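Local structure of putative Lipoprotein (Shewanella oneidensis, 3U24) at residues Ala147-Glu150 and Asn151-Ala154; Gln179-Phe182 and Ser183-Asp187. The protein is a putative lipoprotein of unknown function that binds zinc and calcium ions and belongs to a family grouped with the MA clan of metallopeptidases. One frame throughout, in Å; residues are numbered along the deposited sequence.

How the contacts relate
Contacts 1 and 2 are two chain corners, both partly buried, that touch each other against helices 124-131 and 200-234. Contact 1 bends the chain between helices 138-148 and 152-162; contact 2 lies in the loop joining helix 168-179 to helix 187-195. Arg148, Met149 and Ile152 are buried in the first, Ala181 and Phe185 in the second, while Glu150 and Ser183 are exposed. The buried sides meet where Phe185 packs on Ile152 and Met149. Their polar chemistry differs: contact 1 adds a water bridge and ethanediol to a single backbone bond across its segments, whereas contact 2 puts two donors on each of two carbonyls, one of the four being a serine hydroxyl. Contact 2 is away from the metal sites; the Arg148 side chain lies about 12 Å from a bound zinc ion.

Contact 1. Residues Ala147-Glu150 and Asn151-Ala154; sequences ARME and NIPA. With EDO (1,2-ethanediol), chain Y; EDO (1,2-ethanediol), chain P.
Ile152 lies side by side with the selenomethionine Met149 across a type I beta turn, the two side chains pointing the same way. The turn closes through a nearly straight bond from Ile152 N to Met149 O (3.1 Å, 170° at the hydrogen), the donor standing above the carbonyl plane. From there Ile152 stays close: its CB and CG1 each lie 3.6 Å from Met149 O, and with CG1 anti to the carbonyl carbon (chi1 -72°) the extended chain brings CD1 to 3.8 Å from Met149 CA and 4.0 Å from Met149 CG. A water bridges the corner, accepting from Asn151 N and donating to Arg148 O, 2.9 Å away. Ala154 N donates to O2 of an ethanediol, probably from the crystallisation liquor. Arg148 sends its extended side chain away from the turn, CG lying opposite the backbone N about the first bond (chi1 -167°). Its guanidinium is held by Thr42 OG1 and the carbonyl of Asp53, and the Arg148 side chain lies about 8 Å from that of the zinc ligand His50. Phe127 of helix 124-131 packs on Arg148, Met149 and Ile152. An alanine at Ile152 would probably leave Met149 CG without its neighbour and open a gap against Phe127. Helix 200-234 meets Met149 through Phe206, Ile152 through Ala213 and Pro153 through Ile212.

Contact 2. Residues Gln179-Phe182 and Ser183-Asp187; sequences QGAF and SVFSD
Phe182 and Phe185 do not stack: their ring planes are steeply inclined, and Phe182 instead brings its CD1 edge to Phe185 O, 3.6 Å away and in the plane of the ring, with Phe185 CB at 4.4 Å from the same CD1. Phe185 turns an edge of its own toward the backbone, its CD2 lying 3.5 Å from Ala181 O; CG anti to the carbonyl carbon (chi1 -65°) keeps the ring on that side. The same oxygen accepts two bonds, from Phe185 N in the carbonyl plane and nearly straight (173°), and from Val184 N above that plane. Gly180 O is likewise gripped twice, by Ser183 N from above its plane and by Ser183 OG within it at 2.9 Å. This helix-like winding then breaks at Phe185, the centre of an inverse gamma turn with a weak Ser186 N to Val184 O bond, and Ser186 becomes the N-cap of helix 187-195, its OG bonded to Leu189 N. Beyond the loop, Phe185 meets Phe127 edge-to-face and rests on Phe210 and Ile217, while Val184 packs on Ala128 and Ile131 of helix 124-131 and Phe182 on Ile217 and Asn218.

Contact 1. Residues Ala147-Glu150 and Asn151-Ala154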
ATOM      1  N   ALA A 147       1.671  -7.748 -30.568  1.00 20.20           N
ATOM      2  CA  ALA A 147       0.675  -8.796 -30.353  1.00 20.09           C
ATOM      3  C   ALA A 147      -0.392  -8.344 -29.362  1.00 19.72           C
ATOM      4  O   ALA A 147      -1.593  -8.621 -29.538  1.00 20.09           O
ATOM      5  CB  ALA A 147       1.342 -10.137 -29.894  1.00 19.43           C
ATOM      6  N   ARG A 148       0.024  -7.634 -28.323  1.00 19.58           N
ATOM      7  CA  ARG A 148      -0.914  -7.229 -27.272  1.00 19.40           C
ATOM      8  C   ARG A 148      -1.965  -6.208 -27.748  1.00 20.07           C
ATOM      9  O   ARG A 148      -3.045  -6.094 -27.167  1.00 19.40           O
ATOM     10  CB  ARG A 148      -0.123  -6.713 -26.056  1.00 19.01           C
ATOM     11  CG  ARG A 148      -0.900  -6.541 -24.751  1.00 18.35           C
ATOM     12  CD  ARG A 148      -0.049  -5.881 -23.654  1.00 17.93           C
ATOM     13  NE  ARG A 148      -0.758  -5.863 -22.382  1.00 17.55           N
ATOM     14  CZ  ARG A 148      -0.748  -6.883 -21.521  1.00 17.77           C
ATOM     15  NH1 ARG A 148      -0.012  -7.989 -21.766  1.00 17.66           N
ATOM     16  NH2 ARG A 148      -1.460  -6.800 -20.400  1.00 17.56           N
HETATM   17  N   MSE A 149      -1.624  -5.433 -28.778  1.00 21.09           N
HETATM   18  CA  MSE A 149      -2.574  -4.480 -29.365  1.00 22.39           C
HETATM   19  C   MSE A 149      -3.783  -5.120 -30.102  1.00 23.34           C
HETATM   20  O   MSE A 149      -4.845  -4.468 -30.208  1.00 22.63           O
HETATM   21  CB  MSE A 149      -1.856  -3.487 -30.304  1.00 22.52           C
HETATM   22  CG  MSE A 149      -0.999  -2.465 -29.572  1.00 22.32           C
HETATM   23 SE   MSE A 149      -0.343  -1.068 -30.792  0.90 22.85          SE
HETATM   24  CE  MSE A 149       0.674  -2.235 -32.001  1.00 22.78           C
ATOM     25  N   GLU A 150      -3.619  -6.369 -30.563  1.00 25.97           N
ATOM     26  CA  GLU A 150      -4.625  -7.070 -31.385  1.00 28.40           C
ATOM     27  C   GLU A 150      -6.001  -6.892 -30.822  1.00 26.33           C
ATOM     28  O   GLU A 150      -6.889  -6.421 -31.524  1.00 26.45           O
ATOM     29  CB  GLU A 150      -4.384  -8.584 -31.462  1.00 34.00           C
ATOM     30  CG  GLU A 150      -3.518  -9.075 -32.630  1.00 42.23           C
ATOM     31  CD  GLU A 150      -3.087 -10.561 -32.517  1.00 47.85           C
ATOM     32  OE1 GLU A 150      -2.187 -10.885 -31.660  1.00 47.54           O
ATOM     33  OE2 GLU A 150      -3.636 -11.384 -33.313  1.00 55.09           O
ATOM     34  N   ASN A 151      -6.154  -7.228 -29.546  1.00 25.06           N
ATOM     35  CA  ASN A 151      -7.472  -7.244 -28.887  1.00 25.06           C
ATOM     36  C   ASN A 151      -7.892  -6.021 -28.070  1.00 22.37           C
ATOM     37  O   ASN A 151      -8.833  -6.094 -27.298  1.00 21.97           O
ATOM     38  CB  ASN A 151      -7.626  -8.553 -28.093  1.00 26.32           C
ATOM     39  CG  ASN A 151      -7.739  -9.748 -29.039  1.00 29.27           C
ATOM     40  OD1 ASN A 151      -8.435  -9.650 -30.062  1.00 33.87           O
ATOM     41  ND2 ASN A 151      -6.980 -10.795 -28.797  1.00 29.41           N
ATOM     42  N   ILE A 152      -7.275  -4.889 -28.318  1.00 20.83           N
ATOM     43  CA  ILE A 152      -7.696  -3.684 -27.632  1.00 20.72           C
ATOM     44  C   ILE A 152      -9.171  -3.318 -27.887  1.00 20.95           C
ATOM     45  O   ILE A 152      -9.856  -2.932 -26.942  1.00 20.19           O
ATOM     46  CB  ILE A 152      -6.745  -2.479 -27.889  1.00 20.21           C
ATOM     47  CG1 ILE A 152      -5.435  -2.715 -27.130  1.00 19.86           C
ATOM     48  CG2 ILE A 152      -7.395  -1.152 -27.487  1.00 19.87           C
ATOM     49  CD1 ILE A 152      -4.304  -1.751 -27.422  1.00 19.88           C
ATOM     50  N   PRO A 153      -9.653  -3.402 -29.148  1.00 21.54           N
ATOM     51  CA  PRO A 153     -11.102  -3.080 -29.348  1.00 21.96           C
ATOM     52  C   PRO A 153     -11.979  -4.014 -28.551  1.00 21.92           C
ATOM     53  O   PRO A 153     -12.960  -3.599 -27.919  1.00 21.73           O
ATOM     54  CB  PRO A 153     -11.298  -3.299 -30.844  1.00 22.15           C
ATOM     55  CG  PRO A 153      -9.976  -2.849 -31.412  1.00 22.30           C
ATOM     56  CD  PRO A 153      -8.934  -3.380 -30.431  1.00 21.71           C
ATOM     57  N   ALA A 154     -11.605  -5.283 -28.558  1.00 21.83           N
ATOM     58  CA  ALA A 154     -12.403  -6.305 -27.827  1.00 21.53           C
ATOM     59  C   ALA A 154     -12.417  -6.065 -26.326  1.00 20.09           C
ATOM     60  O   ALA A 154     -13.397  -6.289 -25.665  1.00 19.19           O
ATOM     61  CB  ALA A 154     -11.882  -7.698 -28.106  1.00 21.44           C
TER
HETATM   62  C1  EDO Y 610      -9.457  -8.557 -32.688  1.00 40.65           C
HETATM   63  O1  EDO Y 610      -8.431  -7.595 -33.006  1.00 33.38           O
HETATM   64  C2  EDO Y 610     -10.543  -8.087 -31.695  1.00 42.31           C
HETATM   65  O2  EDO Y 610     -10.315  -6.789 -31.094  1.00 42.77           O
HETATM   66  C1  EDO P 600      -3.656  -4.113 -17.492  1.00 37.05           C
HETATM   67  O1  EDO P 600      -3.492  -2.804 -18.067  1.00 32.15           O
HETATM   68  C2  EDO P 600      -4.666  -4.989 -18.260  1.00 36.58           C
HETATM   69  O2  EDO P 600      -4.068  -5.416 -19.484  1.00 32.92           O
HETATM   70  O   HOH W   1      -4.623  -8.423 -27.749  1.00 35.88           O

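Contact 2. Residues Gln179-Phe182 and Ser183-Asp187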
ATOM      1  N   GLN A 179      -7.471   8.539 -20.571  1.00 29.71           N
ATOM      2  CA  GLN A 179      -6.822   9.669 -21.298  1.00 32.77           C
ATOM      3  C   GLN A 179      -5.314   9.563 -21.185  1.00 30.87           C
ATOM      4  O   GLN A 179      -4.622   9.862 -22.114  1.00 31.86           O
ATOM      5  CB  GLN A 179      -7.271  11.044 -20.787  1.00 35.73           C
ATOM      6  CG  GLN A 179      -8.625  11.442 -21.329  1.00 40.23           C
ATOM      7  CD  GLN A 179      -9.256  12.694 -20.667  1.00 47.22           C
ATOM      8  OE1 GLN A 179      -8.888  13.112 -19.529  1.00 48.05           O
ATOM      9  NE2 GLN A 179     -10.229  13.292 -21.383  1.00 45.01           N
ATOM     10  N   GLY A 180      -4.822   9.124 -20.036  1.00 30.62           N
ATOM     11  CA  GLY A 180      -3.391   8.906 -19.829  1.00 29.68           C
ATOM     12  C   GLY A 180      -2.837   7.777 -20.674  1.00 30.05           C
ATOM     13  O   GLY A 180      -1.625   7.676 -20.845  1.00 30.33           O
ATOM     14  N   ALA A 181      -3.700   6.928 -21.242  1.00 29.89           N
ATOM     15  CA  ALA A 181      -3.205   5.871 -22.140  1.00 29.49           C
ATOM     16  C   ALA A 181      -2.342   6.461 -23.285  1.00 29.94           C
ATOM     17  O   ALA A 181      -1.406   5.795 -23.743  1.00 28.74           O
ATOM     18  CB  ALA A 181      -4.328   5.010 -22.697  1.00 28.20           C
ATOM     19  N   PHE A 182      -2.624   7.699 -23.707  1.00 29.66           N
ATOM     20  CA  PHE A 182      -1.858   8.328 -24.777  1.00 30.85           C
ATOM     21  C   PHE A 182      -0.461   8.782 -24.418  1.00 31.45           C
ATOM     22  O   PHE A 182       0.300   9.115 -25.296  1.00 34.29           O
ATOM     23  CB  PHE A 182      -2.654   9.440 -25.451  1.00 31.66           C
ATOM     24  CG  PHE A 182      -3.808   8.903 -26.232  1.00 32.49           C
ATOM     25  CD1 PHE A 182      -3.580   8.157 -27.378  1.00 33.23           C
ATOM     26  CD2 PHE A 182      -5.105   9.023 -25.755  1.00 33.07           C
ATOM     27  CE1 PHE A 182      -4.644   7.606 -28.089  1.00 35.15           C
ATOM     28  CE2 PHE A 182      -6.163   8.501 -26.459  1.00 34.37           C
ATOM     29  CZ  PHE A 182      -5.943   7.767 -27.618  1.00 34.57           C
ATOM     30  N   SER A 183      -0.090   8.753 -23.152  1.00 30.74           N
ATOM     31  CA  SER A 183       1.307   8.955 -22.834  1.00 31.49           C
ATOM     32  C   SER A 183       2.115   7.634 -23.055  1.00 29.62           C
ATOM     33  O   SER A 183       3.332   7.636 -23.009  1.00 28.21           O
ATOM     34  CB  SER A 183       1.438   9.476 -21.424  1.00 31.67           C
ATOM     35  OG  SER A 183       1.185   8.421 -20.558  1.00 34.24           O
ATOM     36  N   VAL A 184       1.414   6.528 -23.296  1.00 28.06           N
ATOM     37  CA  VAL A 184       2.019   5.246 -23.643  1.00 26.28           C
ATOM     38  C   VAL A 184       1.860   5.049 -25.152  1.00 26.83           C
ATOM     39  O   VAL A 184       2.842   4.801 -25.855  1.00 27.29           O
ATOM     40  CB  VAL A 184       1.337   4.096 -22.856  1.00 26.08           C
ATOM     41  CG1 VAL A 184       1.868   2.729 -23.286  1.00 25.46           C
ATOM     42  CG2 VAL A 184       1.493   4.302 -21.342  1.00 24.29           C
ATOM     43  N   PHE A 185       0.630   5.192 -25.662  1.00 26.20           N
ATOM     44  CA  PHE A 185       0.366   5.115 -27.096  1.00 27.05           C
ATOM     45  C   PHE A 185       0.673   6.465 -27.757  1.00 29.07           C
ATOM     46  O   PHE A 185      -0.230   7.174 -28.199  1.00 27.97           O
ATOM     47  CB  PHE A 185      -1.058   4.606 -27.399  1.00 26.63           C
ATOM     48  CG  PHE A 185      -1.284   3.191 -26.946  1.00 26.56           C
ATOM     49  CD1 PHE A 185      -0.852   2.130 -27.719  1.00 28.03           C
ATOM     50  CD2 PHE A 185      -1.827   2.909 -25.704  1.00 26.55           C
ATOM     51  CE1 PHE A 185      -1.013   0.806 -27.279  1.00 28.74           C
ATOM     52  CE2 PHE A 185      -1.970   1.601 -25.252  1.00 26.50           C
ATOM     53  CZ  PHE A 185      -1.558   0.546 -26.033  1.00 26.25           C
ATOM     54  N   SER A 186       1.981   6.766 -27.831  1.00 29.51           N
ATOM     55  CA  SER A 186       2.511   8.084 -28.179  1.00 30.07           C
ATOM     56  C   SER A 186       3.328   8.119 -29.475  1.00 31.40           C
ATOM     57  O   SER A 186       3.786   7.077 -30.012  1.00 30.26           O
ATOM     58  CB  SER A 186       3.443   8.524 -27.056  1.00 29.60           C
ATOM     59  OG  SER A 186       4.625   7.709 -27.063  1.00 29.84           O
ATOM     60  N   ASP A 187       3.572   9.343 -29.937  1.00 33.85           N
ATOM     61  CA  ASP A 187       4.508   9.611 -31.054  1.00 35.55           C
ATOM     62  C   ASP A 187       5.877   8.993 -30.763  1.00 33.32           C
ATOM     63  O   ASP A 187       6.512   8.457 -31.672  1.00 32.26           O
ATOM     64  CB  ASP A 187       4.689  11.126 -31.302  1.00 39.50           C
ATOM     65  CG  ASP A 187       3.648  11.728 -32.275  1.00 45.79           C
ATOM     66  OD1 ASP A 187       2.922  10.983 -32.992  1.00 50.56           O
ATOM     67  OD2 ASP A 187       3.576  12.986 -32.347  1.00 52.47           O
TER